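Local coordinates for protein concanavalin B (Canavalia ensiformis, PDB 6CAF) that may bind carbohydrate in the jack bean seed, as a chitinase-like member of glycosyl hydrolase family 18, at residues N215-Y221 against A258-I264; L168-Y172 against A200-F206; S59-K63 against L108-K112. One frame throughout, in Å; residues are numbered along the deposited sequence. Where two conformers were deposited one is given.

Contact 1. Residues N215-Y221 against A258-I264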
ATOM      1  N   ASN A 215       4.492   2.876  14.743  1.00 16.18           N
ATOM      2  CA  ASN A 215       3.518   3.568  15.574  1.00 18.00           C
ATOM      3  C   ASN A 215       2.719   2.597  16.472  1.00 18.61           C
ATOM      4  O   ASN A 215       1.559   2.829  16.781  1.00 20.67           O
ATOM      5  CB  ASN A 215       2.652   4.510  14.724  1.00 20.36           C
ATOM      6  CG  ASN A 215       3.480   5.674  14.065  1.00 23.70           C
ATOM      7  OD1 ASN A 215       4.569   6.089  14.557  1.00 34.64           O
ATOM      8  ND2 ASN A 215       2.967   6.191  12.928  1.00 28.61           N
ATOM      9  N   ASP A 216       3.393   1.543  16.950  1.00 16.34           N
ATOM     10  CA  ASP A 216       2.774   0.606  17.889  1.00 16.62           C
ATOM     11  C   ASP A 216       3.848  -0.149  18.633  1.00 15.68           C
ATOM     12  O   ASP A 216       4.478  -1.056  18.083  1.00 15.74           O
ATOM     13  CB  ASP A 216       1.847  -0.381  17.172  1.00 19.34           C
ATOM     14  CG  ASP A 216       1.030  -1.229  18.150  1.00 21.78           C
ATOM     15  OD1 ASP A 216       1.437  -1.377  19.309  1.00 22.08           O
ATOM     16  OD2 ASP A 216      -0.035  -1.739  17.773  1.00 25.11           O
ATOM     17  N   ARG A 217       4.072   0.232  19.894  1.00 17.10           N
ATOM     18  CA  ARG A 217       5.134  -0.365  20.652  1.00 17.04           C
ATOM     19  C   ARG A 217       4.977  -1.868  20.859  1.00 17.79           C
ATOM     20  O   ARG A 217       5.949  -2.550  21.170  1.00 20.09           O
ATOM     21  CB  ARG A 217       5.298   0.335  21.991  1.00 22.70           C
ATOM     22  CG  ARG A 217       5.726   1.791  21.876  1.00 29.27           C
ATOM     23  CD  ARG A 217       5.787   2.514  23.220  1.00 48.24           C
ATOM     24  NE  ARG A 217       6.259   3.893  23.081  1.00 74.89           N
ATOM     25  CZ  ARG A 217       5.485   4.934  22.772  1.00110.23           C
ATOM     26  NH1 ARG A 217       4.187   4.759  22.559  1.00123.33           N
ATOM     27  NH2 ARG A 217       6.006   6.155  22.675  1.00191.25           N
ATOM     28  N   SER A 218       3.762  -2.388  20.735  1.00 17.04           N
ATOM     29  CA  SER A 218       3.554  -3.805  20.992  0.50 17.41           C
ATOM     30  C   SER A 218       4.131  -4.701  19.899  1.00 15.69           C
ATOM     31  O   SER A 218       4.362  -5.887  20.148  1.00 17.56           O
ATOM     32  CB  SER A 218       2.065  -4.110  21.202  0.50 20.93           C
ATOM     33  OG  SER A 218       1.332  -3.996  19.998  0.50 19.45           O
ATOM     34  N   CYS A 219       4.344  -4.152  18.697  1.00 14.84           N
ATOM     35  CA  CYS A 219       4.675  -5.008  17.573  1.00 14.90           C
ATOM     36  C   CYS A 219       5.757  -4.472  16.660  1.00 15.48           C
ATOM     37  O   CYS A 219       6.033  -5.078  15.629  1.00 18.73           O
ATOM     38  CB  CYS A 219       3.428  -5.345  16.734  1.00 15.38           C
ATOM     39  SG  CYS A 219       2.161  -4.085  16.431  1.00 19.48           S
ATOM     40  N   GLN A 220       6.383  -3.364  17.018  1.00 14.69           N
ATOM     41  CA  GLN A 220       7.381  -2.776  16.155  1.00 14.87           C
ATOM     42  C   GLN A 220       8.797  -3.068  16.640  1.00 14.55           C
ATOM     43  O   GLN A 220       9.032  -3.494  17.777  1.00 15.73           O
ATOM     44  CB  GLN A 220       7.157  -1.271  16.024  1.00 14.54           C
ATOM     45  CG  GLN A 220       7.568  -0.494  17.275  1.00 14.58           C
ATOM     46  CD  GLN A 220       6.947   0.889  17.313  1.00 15.02           C
ATOM     47  OE1 GLN A 220       6.183   1.276  16.424  1.00 16.44           O
ATOM     48  NE2 GLN A 220       7.233   1.620  18.376  1.00 17.63           N
ATOM     49  N   TYR A 221       9.750  -2.861  15.742  1.00 13.71           N
ATOM     50  CA  TYR A 221      11.152  -2.933  16.101  1.00 14.34           C
ATOM     51  C   TYR A 221      11.549  -1.833  17.064  1.00 16.16           C
ATOM     52  O   TYR A 221      11.052  -0.704  16.956  1.00 16.92           O
ATOM     53  CB  TYR A 221      11.963  -2.723  14.833  1.00 14.14           C
ATOM     54  CG  TYR A 221      13.470  -2.656  15.012  1.00 14.05           C
ATOM     55  CD1 TYR A 221      14.248  -3.811  15.126  1.00 15.59           C
ATOM     56  CD2 TYR A 221      14.118  -1.445  15.067  1.00 14.63           C
ATOM     57  CE1 TYR A 221      15.623  -3.749  15.282  1.00 18.08           C
ATOM     58  CE2 TYR A 221      15.497  -1.372  15.216  1.00 16.70           C
ATOM     59  CZ  TYR A 221      16.244  -2.527  15.345  1.00 19.43           C
ATOM     60  OH  TYR A 221      17.600  -2.452  15.524  1.00 23.01           O
ATOM     61  N   ALA A 258       7.992   8.259  11.664  1.00 26.64           N
ATOM     62  CA  ALA A 258       7.632   7.277  12.677  1.00 40.92           C
ATOM     63  C   ALA A 258       7.669   7.897  14.057  1.00 26.27           C
ATOM     64  O   ALA A 258       8.441   7.487  14.899  1.00 26.07           O
ATOM     65  CB  ALA A 258       8.599   6.121  12.619  1.00 58.81           C
ATOM     66  N   PRO A 259       6.806   8.872  14.305  1.00 24.81           N
ATOM     67  CA  PRO A 259       6.835   9.537  15.603  1.00 25.03           C
ATOM     68  C   PRO A 259       6.525   8.654  16.800  1.00 23.41           C
ATOM     69  O   PRO A 259       6.975   8.935  17.906  1.00 31.33           O
ATOM     70  CB  PRO A 259       5.794  10.657  15.464  1.00 34.73           C
ATOM     71  CG  PRO A 259       4.969  10.280  14.277  1.00 38.37           C
ATOM     72  CD  PRO A 259       5.837   9.465  13.375  1.00 32.77           C
ATOM     73  N   GLY A 260       5.771   7.597  16.578  1.00 21.90           N
ATOM     74  CA  GLY A 260       5.487   6.603  17.596  1.00 20.51           C
ATOM     75  C   GLY A 260       6.445   5.431  17.597  1.00 18.89           C
ATOM     76  O   GLY A 260       6.220   4.434  18.303  1.00 22.24           O
ATOM     77  N   GLY A 261       7.517   5.552  16.819  1.00 18.42           N
ATOM     78  CA  GLY A 261       8.529   4.517  16.745  1.00 18.15           C
ATOM     79  C   GLY A 261       8.367   3.562  15.580  1.00 15.13           C
ATOM     80  O   GLY A 261       7.420   3.674  14.797  1.00 16.42           O
ATOM     81  N   GLY A 262       9.304   2.613  15.518  1.00 15.40           N
ATOM     82  CA  GLY A 262       9.290   1.559  14.543  1.00 15.24           C
ATOM     83  C   GLY A 262      10.300   1.681  13.420  1.00 15.23           C
ATOM     84  O   GLY A 262      10.436   0.778  12.623  1.00 15.35           O
ATOM     85  N   TYR A 263      11.011   2.795  13.322  1.00 14.87           N
ATOM     86  CA  TYR A 263      12.031   2.893  12.297  1.00 13.57           C
ATOM     87  C   TYR A 263      13.110   1.841  12.477  1.00 13.96           C
ATOM     88  O   TYR A 263      13.639   1.641  13.581  1.00 15.19           O
ATOM     89  CB  TYR A 263      12.662   4.304  12.303  1.00 15.78           C
ATOM     90  CG  TYR A 263      13.797   4.478  11.316  1.00 14.34           C
ATOM     91  CD1 TYR A 263      13.550   4.626   9.972  1.00 14.71           C
ATOM     92  CD2 TYR A 263      15.117   4.414  11.724  1.00 15.95           C
ATOM     93  CE1 TYR A 263      14.573   4.762   9.072  1.00 17.70           C
ATOM     94  CE2 TYR A 263      16.146   4.533  10.826  1.00 16.84           C
ATOM     95  CZ  TYR A 263      15.861   4.720   9.493  1.00 17.16           C
ATOM     96  OH  TYR A 263      16.888   4.835   8.580  1.00 20.50           O
ATOM     97  N   ILE A 264      13.459   1.190  11.370  1.00 12.98           N
ATOM     98  CA  ILE A 264      14.480   0.169  11.372  1.00 13.43           C
ATOM     99  C   ILE A 264      15.607   0.614  10.441  1.00 13.80           C
ATOM    100  O   ILE A 264      15.432   0.720   9.240  1.00 14.49           O
ATOM    101  CB  ILE A 264      13.957  -1.216  10.880  1.00 13.51           C
ATOM    102  CG1 ILE A 264      12.628  -1.588  11.527  1.00 12.81           C
ATOM    103  CG2 ILE A 264      15.027  -2.257  11.145  1.00 13.86           C
ATOM    104  CD1 ILE A 264      12.114  -2.946  11.182  1.00 13.76           C
TER
HETATM  105  O   HOH W   1       9.342  -1.711  13.159  1.00 13.75           O
HETATM  106  O   HOH W   2      11.175   1.962  17.584  1.00 24.01           O

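Contact 2. Residues L168-Y172 against A200-F206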
ATOM      1  N   LEU A 168     -14.181  -5.120  -0.594  1.00 10.47           N
ATOM      2  CA  LEU A 168     -13.244  -6.079  -1.118  1.00 10.55           C
ATOM      3  C   LEU A 168     -13.949  -7.184  -1.911  1.00 10.47           C
ATOM      4  O   LEU A 168     -13.513  -7.529  -3.023  1.00 11.62           O
ATOM      5  CB  LEU A 168     -12.436  -6.676   0.032  1.00 11.04           C
ATOM      6  CG  LEU A 168     -11.459  -7.759  -0.371  1.00 12.05           C
ATOM      7  CD1 LEU A 168     -10.443  -7.277  -1.393  1.00 12.96           C
ATOM      8  CD2 LEU A 168     -10.791  -8.316   0.885  1.00 12.60           C
ATOM      9  N   GLU A 169     -15.036  -7.735  -1.353  1.00 10.89           N
ATOM     10  CA  GLU A 169     -15.809  -8.760  -2.023  0.50 11.02           C
ATOM     11  C   GLU A 169     -16.301  -8.289  -3.386  1.00 11.62           C
ATOM     12  O   GLU A 169     -16.242  -9.019  -4.385  1.00 12.45           O
ATOM     13  CB  GLU A 169     -17.001  -9.122  -1.156  0.50 10.70           C
ATOM     14  CG  GLU A 169     -17.961 -10.103  -1.809  0.50 15.47           C
ATOM     15  CD  GLU A 169     -17.363 -11.467  -2.034  0.50 17.09           C
ATOM     16  OE1 GLU A 169     -16.514 -11.846  -1.218  0.50 18.19           O
ATOM     17  OE2 GLU A 169     -17.765 -12.147  -3.002  0.50 33.39           O
ATOM     18  N   GLU A 170     -16.810  -7.067  -3.429  1.00 10.97           N
ATOM     19  CA  GLU A 170     -17.351  -6.561  -4.668  1.00 11.28           C
ATOM     20  C   GLU A 170     -16.266  -6.340  -5.724  1.00 10.91           C
ATOM     21  O   GLU A 170     -16.455  -6.631  -6.905  1.00 11.99           O
ATOM     22  CB  GLU A 170     -18.188  -5.292  -4.446  1.00 12.20           C
ATOM     23  CG  GLU A 170     -19.411  -5.505  -3.568  1.00 12.90           C
ATOM     24  CD  GLU A 170     -20.476  -6.473  -4.026  1.00 16.77           C
ATOM     25  OE1 GLU A 170     -20.426  -6.992  -5.147  1.00 16.06           O
ATOM     26  OE2 GLU A 170     -21.409  -6.699  -3.209  1.00 19.83           O
ATOM     27  N   LEU A 171     -15.107  -5.833  -5.294  1.00 10.39           N
ATOM     28  CA  LEU A 171     -13.997  -5.695  -6.219  1.00 10.63           C
ATOM     29  C   LEU A 171     -13.519  -7.068  -6.715  1.00 11.02           C
ATOM     30  O   LEU A 171     -13.215  -7.232  -7.899  1.00 12.36           O
ATOM     31  CB  LEU A 171     -12.841  -4.921  -5.577  1.00 10.68           C
ATOM     32  CG  LEU A 171     -13.031  -3.438  -5.497  1.00 11.57           C
ATOM     33  CD1 LEU A 171     -12.041  -2.827  -4.512  1.00 12.30           C
ATOM     34  CD2 LEU A 171     -12.887  -2.780  -6.852  1.00 12.58           C
ATOM     35  N   TYR A 172     -13.437  -8.018  -5.798  1.00 10.99           N
ATOM     36  CA  TYR A 172     -13.016  -9.339  -6.156  1.00 12.19           C
ATOM     37  C   TYR A 172     -13.958  -9.984  -7.190  1.00 12.97           C
ATOM     38  O   TYR A 172     -13.537 -10.617  -8.156  1.00 14.50           O
ATOM     39  CB  TYR A 172     -12.940 -10.189  -4.894  1.00 13.92           C
ATOM     40  CG  TYR A 172     -12.319 -11.498  -5.225  1.00 18.27           C
ATOM     41  CD1 TYR A 172     -10.922 -11.622  -5.323  1.00 22.79           C
ATOM     42  CD2 TYR A 172     -13.062 -12.555  -5.463  1.00 25.02           C
ATOM     43  CE1 TYR A 172     -10.335 -12.803  -5.696  1.00 23.68           C
ATOM     44  CE2 TYR A 172     -12.491 -13.787  -5.833  1.00 24.13           C
ATOM     45  CZ  TYR A 172     -11.123 -13.887  -5.930  1.00 27.13           C
ATOM     46  OH  TYR A 172     -10.467 -15.035  -6.294  1.00 30.42           O
ATOM     47  N   ALA A 200     -12.178  -8.137   6.374  1.00 11.66           N
ATOM     48  CA  ALA A 200     -11.732  -8.148   4.984  1.00 11.68           C
ATOM     49  C   ALA A 200     -10.589  -9.147   4.779  1.00 10.78           C
ATOM     50  O   ALA A 200     -10.582  -9.912   3.803  1.00 12.16           O
ATOM     51  CB  ALA A 200     -11.338  -6.747   4.555  1.00 11.81           C
ATOM     52  N   ILE A 201      -9.610  -9.138   5.666  1.00 10.80           N
ATOM     53  CA  ILE A 201      -8.472 -10.025   5.492  1.00 11.03           C
ATOM     54  C   ILE A 201      -8.902 -11.493   5.578  1.00 11.87           C
ATOM     55  O   ILE A 201      -8.381 -12.335   4.832  1.00 12.78           O
ATOM     56  CB  ILE A 201      -7.351  -9.673   6.470  1.00 12.00           C
ATOM     57  CG1 ILE A 201      -6.814  -8.300   6.105  1.00 12.62           C
ATOM     58  CG2 ILE A 201      -6.253 -10.716   6.399  1.00 14.33           C
ATOM     59  CD1 ILE A 201      -5.870  -7.707   7.140  1.00 14.88           C
ATOM     60  N   GLN A 202      -9.879 -11.777   6.414  1.00 12.40           N
ATOM     61  CA  GLN A 202     -10.356 -13.143   6.571  1.00 14.06           C
ATOM     62  C   GLN A 202     -11.091 -13.666   5.340  1.00 14.25           C
ATOM     63  O   GLN A 202     -11.293 -14.876   5.241  1.00 16.90           O
ATOM     64  CB  GLN A 202     -11.213 -13.258   7.813  1.00 16.36           C
ATOM     65  CG  GLN A 202     -10.390 -13.171   9.099  1.00 19.55           C
ATOM     66  CD  GLN A 202      -9.391 -14.307   9.215  1.00 36.49           C
ATOM     67  OE1 GLN A 202      -9.782 -15.458   9.187  1.00 66.46           O
ATOM     68  NE2 GLN A 202      -8.104 -13.983   9.317  1.00 41.45           N
ATOM     69  N   THR A 203     -11.455 -12.797   4.385  1.00 13.32           N
ATOM     70  CA  THR A 203     -12.045 -13.284   3.115  1.00 13.67           C
ATOM     71  C   THR A 203     -11.024 -14.021   2.238  1.00 13.50           C
ATOM     72  O   THR A 203     -11.414 -14.697   1.286  1.00 15.28           O
ATOM     73  CB  THR A 203     -12.612 -12.147   2.242  1.00 14.09           C
ATOM     74  OG1 THR A 203     -11.546 -11.351   1.730  1.00 13.89           O
ATOM     75  CG2 THR A 203     -13.658 -11.317   2.954  1.00 15.34           C
ATOM     76  N   ARG A 204      -9.741 -13.800   2.496  1.00 13.03           N
ATOM     77  CA  ARG A 204      -8.663 -14.355   1.675  1.00 12.98           C
ATOM     78  C   ARG A 204      -8.587 -13.765   0.279  1.00 13.13           C
ATOM     79  O   ARG A 204      -7.850 -14.289  -0.570  1.00 15.31           O
ATOM     80  CB  ARG A 204      -8.701 -15.890   1.639  1.00 13.66           C
ATOM     81  CG  ARG A 204      -8.840 -16.472   3.024  1.00 14.34           C
ATOM     82  CD  ARG A 204      -8.761 -17.983   3.039  1.00 15.74           C
ATOM     83  NE  ARG A 204      -8.937 -18.459   4.411  1.00 16.88           N
ATOM     84  CZ  ARG A 204      -8.905 -19.712   4.796  1.00 18.21           C
ATOM     85  NH1 ARG A 204      -8.635 -20.657   3.937  1.00 19.09           N
ATOM     86  NH2 ARG A 204      -9.165 -20.003   6.056  1.00 20.07           N
ATOM     87  N   HIS A 205      -9.272 -12.641   0.040  1.00 12.52           N
ATOM     88  CA  HIS A 205      -9.249 -12.054  -1.292  1.00 14.15           C
ATOM     89  C   HIS A 205      -8.091 -11.135  -1.554  1.00 13.80           C
ATOM     90  O   HIS A 205      -7.810 -10.863  -2.713  1.00 15.58           O
ATOM     91  CB  HIS A 205     -10.489 -11.214  -1.617  1.00 13.62           C
ATOM     92  CG  HIS A 205     -11.768 -11.939  -1.629  1.00 15.04           C
ATOM     93  ND1 HIS A 205     -11.890 -13.207  -2.106  1.00 17.68           N
ATOM     94  CD2 HIS A 205     -13.007 -11.555  -1.243  1.00 17.72           C
ATOM     95  CE1 HIS A 205     -13.144 -13.594  -2.012  1.00 18.94           C
ATOM     96  NE2 HIS A 205     -13.859 -12.584  -1.547  1.00 19.51           N
ATOM     97  N   PHE A 206      -7.404 -10.652  -0.518  1.00 12.11           N
ATOM     98  CA  PHE A 206      -6.265  -9.807  -0.780  1.00 11.44           C
ATOM     99  C   PHE A 206      -5.115 -10.613  -1.373  1.00 11.21           C
ATOM    100  O   PHE A 206      -4.748 -11.670  -0.874  1.00 13.44           O
ATOM    101  CB  PHE A 206      -5.761  -9.080   0.462  1.00 11.15           C
ATOM    102  CG  PHE A 206      -6.682  -8.014   0.994  1.00 10.74           C
ATOM    103  CD1 PHE A 206      -6.966  -6.893   0.239  1.00 11.41           C
ATOM    104  CD2 PHE A 206      -7.238  -8.112   2.260  1.00 11.43           C
ATOM    105  CE1 PHE A 206      -7.766  -5.889   0.736  1.00 12.00           C
ATOM    106  CE2 PHE A 206      -8.053  -7.105   2.747  1.00 11.56           C
ATOM    107  CZ  PHE A 206      -8.305  -5.993   1.993  1.00 11.63           C
TER

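Contact 3. Residues S59-K63 against L108-K112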
ATOM      1  N   SER A  59      -1.528   7.954  -3.395  1.00 10.39           N
ATOM      2  CA  SER A  59      -2.073   8.055  -2.050  1.00 12.22           C
ATOM      3  C   SER A  59      -2.585   9.460  -1.762  1.00 11.62           C
ATOM      4  O   SER A  59      -1.783  10.392  -1.781  1.00 13.47           O
ATOM      5  CB  SER A  59      -0.958   7.699  -1.074  1.00 14.56           C
ATOM      6  OG  SER A  59      -0.445   6.388  -1.354  1.00 15.74           O
ATOM      7  N   PHE A  60      -3.868   9.680  -1.501  1.00 11.18           N
ATOM      8  CA  PHE A  60      -4.918   8.714  -1.247  1.00 10.98           C
ATOM      9  C   PHE A  60      -6.245   9.209  -1.808  1.00 11.23           C
ATOM     10  O   PHE A  60      -6.492  10.410  -1.838  1.00 12.63           O
ATOM     11  CB  PHE A  60      -5.165   8.555   0.260  1.00 12.18           C
ATOM     12  CG  PHE A  60      -4.001   7.966   1.021  1.00 11.49           C
ATOM     13  CD1 PHE A  60      -3.835   6.601   1.105  1.00 12.12           C
ATOM     14  CD2 PHE A  60      -3.073   8.780   1.624  1.00 12.50           C
ATOM     15  CE1 PHE A  60      -2.787   6.054   1.795  1.00 12.71           C
ATOM     16  CE2 PHE A  60      -2.023   8.240   2.332  1.00 13.55           C
ATOM     17  CZ  PHE A  60      -1.874   6.879   2.402  1.00 12.96           C
ATOM     18  N   LEU A  61      -7.115   8.262  -2.165  1.00 11.25           N
ATOM     19  CA  LEU A  61      -8.551   8.547  -2.321  1.00 10.75           C
ATOM     20  C   LEU A  61      -9.131   8.461  -0.910  1.00 11.77           C
ATOM     21  O   LEU A  61      -9.263   7.376  -0.352  1.00 11.79           O
ATOM     22  CB  LEU A  61      -9.201   7.549  -3.256  1.00 11.45           C
ATOM     23  CG  LEU A  61     -10.609   7.936  -3.683  1.00 12.45           C
ATOM     24  CD1 LEU A  61     -10.572   8.969  -4.793  1.00 13.53           C
ATOM     25  CD2 LEU A  61     -11.393   6.718  -4.102  1.00 13.94           C
ATOM     26  N   ASP A  62      -9.367   9.624  -0.293  1.00 13.35           N
ATOM     27  CA  ASP A  62      -9.665   9.689   1.121  1.00 14.06           C
ATOM     28  C   ASP A  62     -10.966  10.361   1.494  1.00 14.04           C
ATOM     29  O   ASP A  62     -11.194  10.576   2.683  1.00 16.31           O
ATOM     30  CB  ASP A  62      -8.531  10.339   1.886  1.00 18.13           C
ATOM     31  CG  ASP A  62      -8.352  11.770   1.549  1.00 21.64           C
ATOM     32  OD1 ASP A  62      -9.016  12.327   0.653  1.00 23.85           O
ATOM     33  OD2 ASP A  62      -7.498  12.394   2.201  1.00 38.16           O
ATOM     34  N   LYS A  63     -11.838  10.609   0.522  1.00 13.25           N
ATOM     35  CA  LYS A  63     -13.130  11.233   0.780  0.50 14.53           C
ATOM     36  C   LYS A  63     -14.186  10.485  -0.020  1.00 13.61           C
ATOM     37  O   LYS A  63     -14.368  10.714  -1.212  1.00 15.71           O
ATOM     38  CB  LYS A  63     -13.118  12.720   0.452  0.50 19.84           C
ATOM     39  CG  LYS A  63     -12.537  13.571   1.565  0.50 21.81           C
ATOM     40  CD  LYS A  63     -12.316  15.008   1.119  0.50 27.08           C
ATOM     41  CE  LYS A  63     -10.832  15.294   0.973  0.50 40.39           C
ATOM     42  NZ  LYS A  63     -10.267  14.887  -0.345  0.50 25.07           N
ATOM     43  N   LEU A 108      -6.721   3.640  -1.102  1.00  9.65           N
ATOM     44  CA  LEU A 108      -7.858   4.167  -0.402  1.00 10.29           C
ATOM     45  C   LEU A 108      -7.495   4.451   1.032  1.00 10.25           C
ATOM     46  O   LEU A 108      -6.810   3.651   1.670  1.00 11.86           O
ATOM     47  CB  LEU A 108      -8.993   3.122  -0.380  1.00 11.34           C
ATOM     48  CG  LEU A 108      -9.360   2.450  -1.692  1.00 11.74           C
ATOM     49  CD1 LEU A 108     -10.481   1.457  -1.476  1.00 12.84           C
ATOM     50  CD2 LEU A 108      -9.758   3.485  -2.721  1.00 13.83           C
ATOM     51  N   GLY A 109      -8.030   5.554   1.557  1.00 10.97           N
ATOM     52  CA  GLY A 109      -7.985   5.790   2.992  1.00 12.02           C
ATOM     53  C   GLY A 109      -6.818   6.676   3.384  1.00 11.79           C
ATOM     54  O   GLY A 109      -6.725   7.817   2.945  1.00 13.89           O
ATOM     55  N   GLY A 110      -5.926   6.134   4.210  1.00 11.91           N
ATOM     56  CA  GLY A 110      -4.776   6.865   4.707  1.00 13.46           C
ATOM     57  C   GLY A 110      -5.032   7.545   6.035  1.00 14.01           C
ATOM     58  O   GLY A 110      -6.049   7.326   6.692  1.00 14.92           O
ATOM     59  N   PRO A 111      -4.094   8.385   6.451  1.00 16.90           N
ATOM     60  CA  PRO A 111      -4.139   8.965   7.797  1.00 19.46           C
ATOM     61  C   PRO A 111      -5.075  10.147   7.963  1.00 20.11           C
ATOM     62  O   PRO A 111      -5.276  10.602   9.084  1.00 26.35           O
ATOM     63  CB  PRO A 111      -2.701   9.416   8.029  1.00 19.95           C
ATOM     64  CG  PRO A 111      -2.149   9.613   6.671  1.00 31.77           C
ATOM     65  CD  PRO A 111      -2.796   8.598   5.792  1.00 17.47           C
ATOM     66  N   LYS A 112      -5.645  10.630   6.866  1.00 19.65           N
ATOM     67  CA  LYS A 112      -6.492  11.824   6.873  1.00 22.61           C
ATOM     68  C   LYS A 112      -7.798  11.568   6.116  1.00 21.80           C
ATOM     69  O   LYS A 112      -7.992  10.562   5.549  1.00 25.51           O
ATOM     70  CB  LYS A 112      -5.764  13.042   6.211  1.00 29.93           C
ATOM     71  CG  LYS A 112      -4.384  13.379   6.722  1.00 38.88           C
ATOM     72  CD  LYS A 112      -3.872  14.650   6.056  1.00 53.39           C
ATOM     73  CE  LYS A 112      -2.521  15.057   6.623  1.00 66.21           C
ATOM     74  NZ  LYS A 112      -1.429  14.186   6.105  1.00 77.54           N
TER

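Contact 1. Residues N215-Y221 against A258-I264
Gln-220 lays its amide against the backbone of the glycine run Gly-260 to Gly-262. Gln-220 NE2 gives a nearly straight hydrogen bond of 3.0 Å to Gly-260 O, in the carbonyl plane and on a lone pair. The acceptor also lies close to the plane of the Gln-220 amide. OE1 turns back to accept from Asp-216 N. Asn-215 grips the same run twice. Asn-215 N donates to Gly-261 O at 3.0 Å. Asn-215 OD1 takes Gly-260 N at 2.8 Å in a bent hydrogen bond, 140° at the hydrogen. Ala-258 to Gly-261 form a type I turn. Side chains on Gly-260 or Gly-261 would run into Asn-215 OD1 and Gln-220 NE2 respectively. Tyr-221 and Ile-264 pack obliquely. Ile-264 CG2 stands over the centre of the Tyr-221 ring, 4.0 Å from its centroid, a CH-pi contact. CG anti to the backbone N (chi1 176°) turns a face of the ring to Ile-264. Two waters join Tyr-221 to Gly-262 through backbone atoms. Cys-219 is disulfide-linked to Cys-190. Both loops follow the C-terminal ends of strands 208-212 and 247-252 in the family 18 TIM barrel. Tyr-221 OH bonds Gln-272 of helix 266-273, and Ile-264 rests on Ile-229 of helix 227-239.

Contact 2. Residues L168-Y172 against A200-F206
The His-205 imidazole is held at one edge and on one face by helix 164-178. At the edge, in one of two Glu-169 conformers, His-205 NE2 donates to Glu-169 OE1 at 2.8 Å. The oxygen lies nearly in the ring plane, but the donor stands above the carboxylate plane. On the face, Tyr-172 forms an offset stack, with centroids 4.0 Å apart and planes only 8° from parallel. His-205 ND1 sits over the centre of the tyrosine ring. Leu-168 works deeper in. Leu-168 CD2 lies over the Phe-206 ring, 3.6 Å from the centroid, as a CH-pi contact. Leu-168 CD2 also comes 4.0 Å from Ala-200 CB, and Leu-168 CG meets His-205 CB at 3.8 Å. An alanine in place of His-205 would probably leave Glu-169 OE1, in that conformer, without this donor and the facing side of the Tyr-172 ring without its stacking partner. In the family 18 TIM barrel, this contact joins the outer helix 164-178 to the turn between helix 198-202 and strand 208-212. Thr-203 shapes that turn. Thr-203 OG1 lies between the backbone N and the carbonyl carbon (chi1 69°), where it can donate to Ala-200 O at 2.7 Å and accept from His-205 N at 3.1 Å. The second bond makes an ST turn. Arg-204, with positive phi, leads the chain out of the helix. In the next shell, Gln-173 NE2 bonds Glu-169 OE2. Phe-153 of strand 150-154 meets Phe-206 edge to face and also touches Leu-168.

Contact 3. Residues S59-K63 against L108-K112
The Phe-60 ring is sandwiched between backbone and side chain. Over the centre of one face stands Gly-110 CA, 3.6 Å from the centroid and 9° off the ring normal, a CH-pi contact. Over the opposite face lies CB of the preceding Ser-59. Pro-111 CD comes obliquely to Phe-60 CE2 at 3.6 Å, the two side chains crossing at about a right angle. Gly-109 O is also oblique to the ring and lies 3.2 Å from Phe-60 CB. CG is anti to the carbonyl carbon (chi1 -65°), which sends the ring along the 109-111 backbone. A side chain on Gly-110 would collide with the ring at CD2, and the backbone angles of Gly-110 already call for glycine. Beside the ring, the two strands pair in parallel. Gly-109 N gives Leu-61 O a nearly straight hydrogen bond of 2.9 Å. Leu-61 O also receives a CA-H...O contact from Leu-108 CA at 3.5 Å. Leu-61 and Leu-108 lie side by side on one face of the sheet, their CD2 atoms 3.9 Å apart. Asp-62 CB rests against Gly-109 O at 3.3 Å. Phe-60 also touches Tyr-35 and Asp-154 on strands 31-36 and 150-154. Strand 55-64, helix 91-99 and strand 103-109 form a beta-alpha-beta unit. The contact lies at the C-terminal end of these two parallel strands in the TIM barrel, where the family 18 substrate cleft lies. Any binding role here is uncertain, but the non-proline cis peptide between Ser-59 and Phe-60 matches a known feature of hevamine-like chitinases.

All three contacts belong to one barrel but to different layers, and none touches another. The centre of contact 3 lies about 11 Å from that of the chain, the nearest of the three, and this contact joins two neighbouring strands of the sheet. Contact 2 is farther out, at about 15 Å, and joins a helix to a turn. Contact 1 is farthest, at about 18 Å, and joins two loops. All are partly buried. Contacts 2 and 3 come within about 5 Å at their nearest atoms, and strand 150-154 borders both. The chemistry follows the place: backbone pairing and ring packing in the sheet, stacking with a histidine-carboxylate bond between helix and turn, and side-chain amides with waters between the loops.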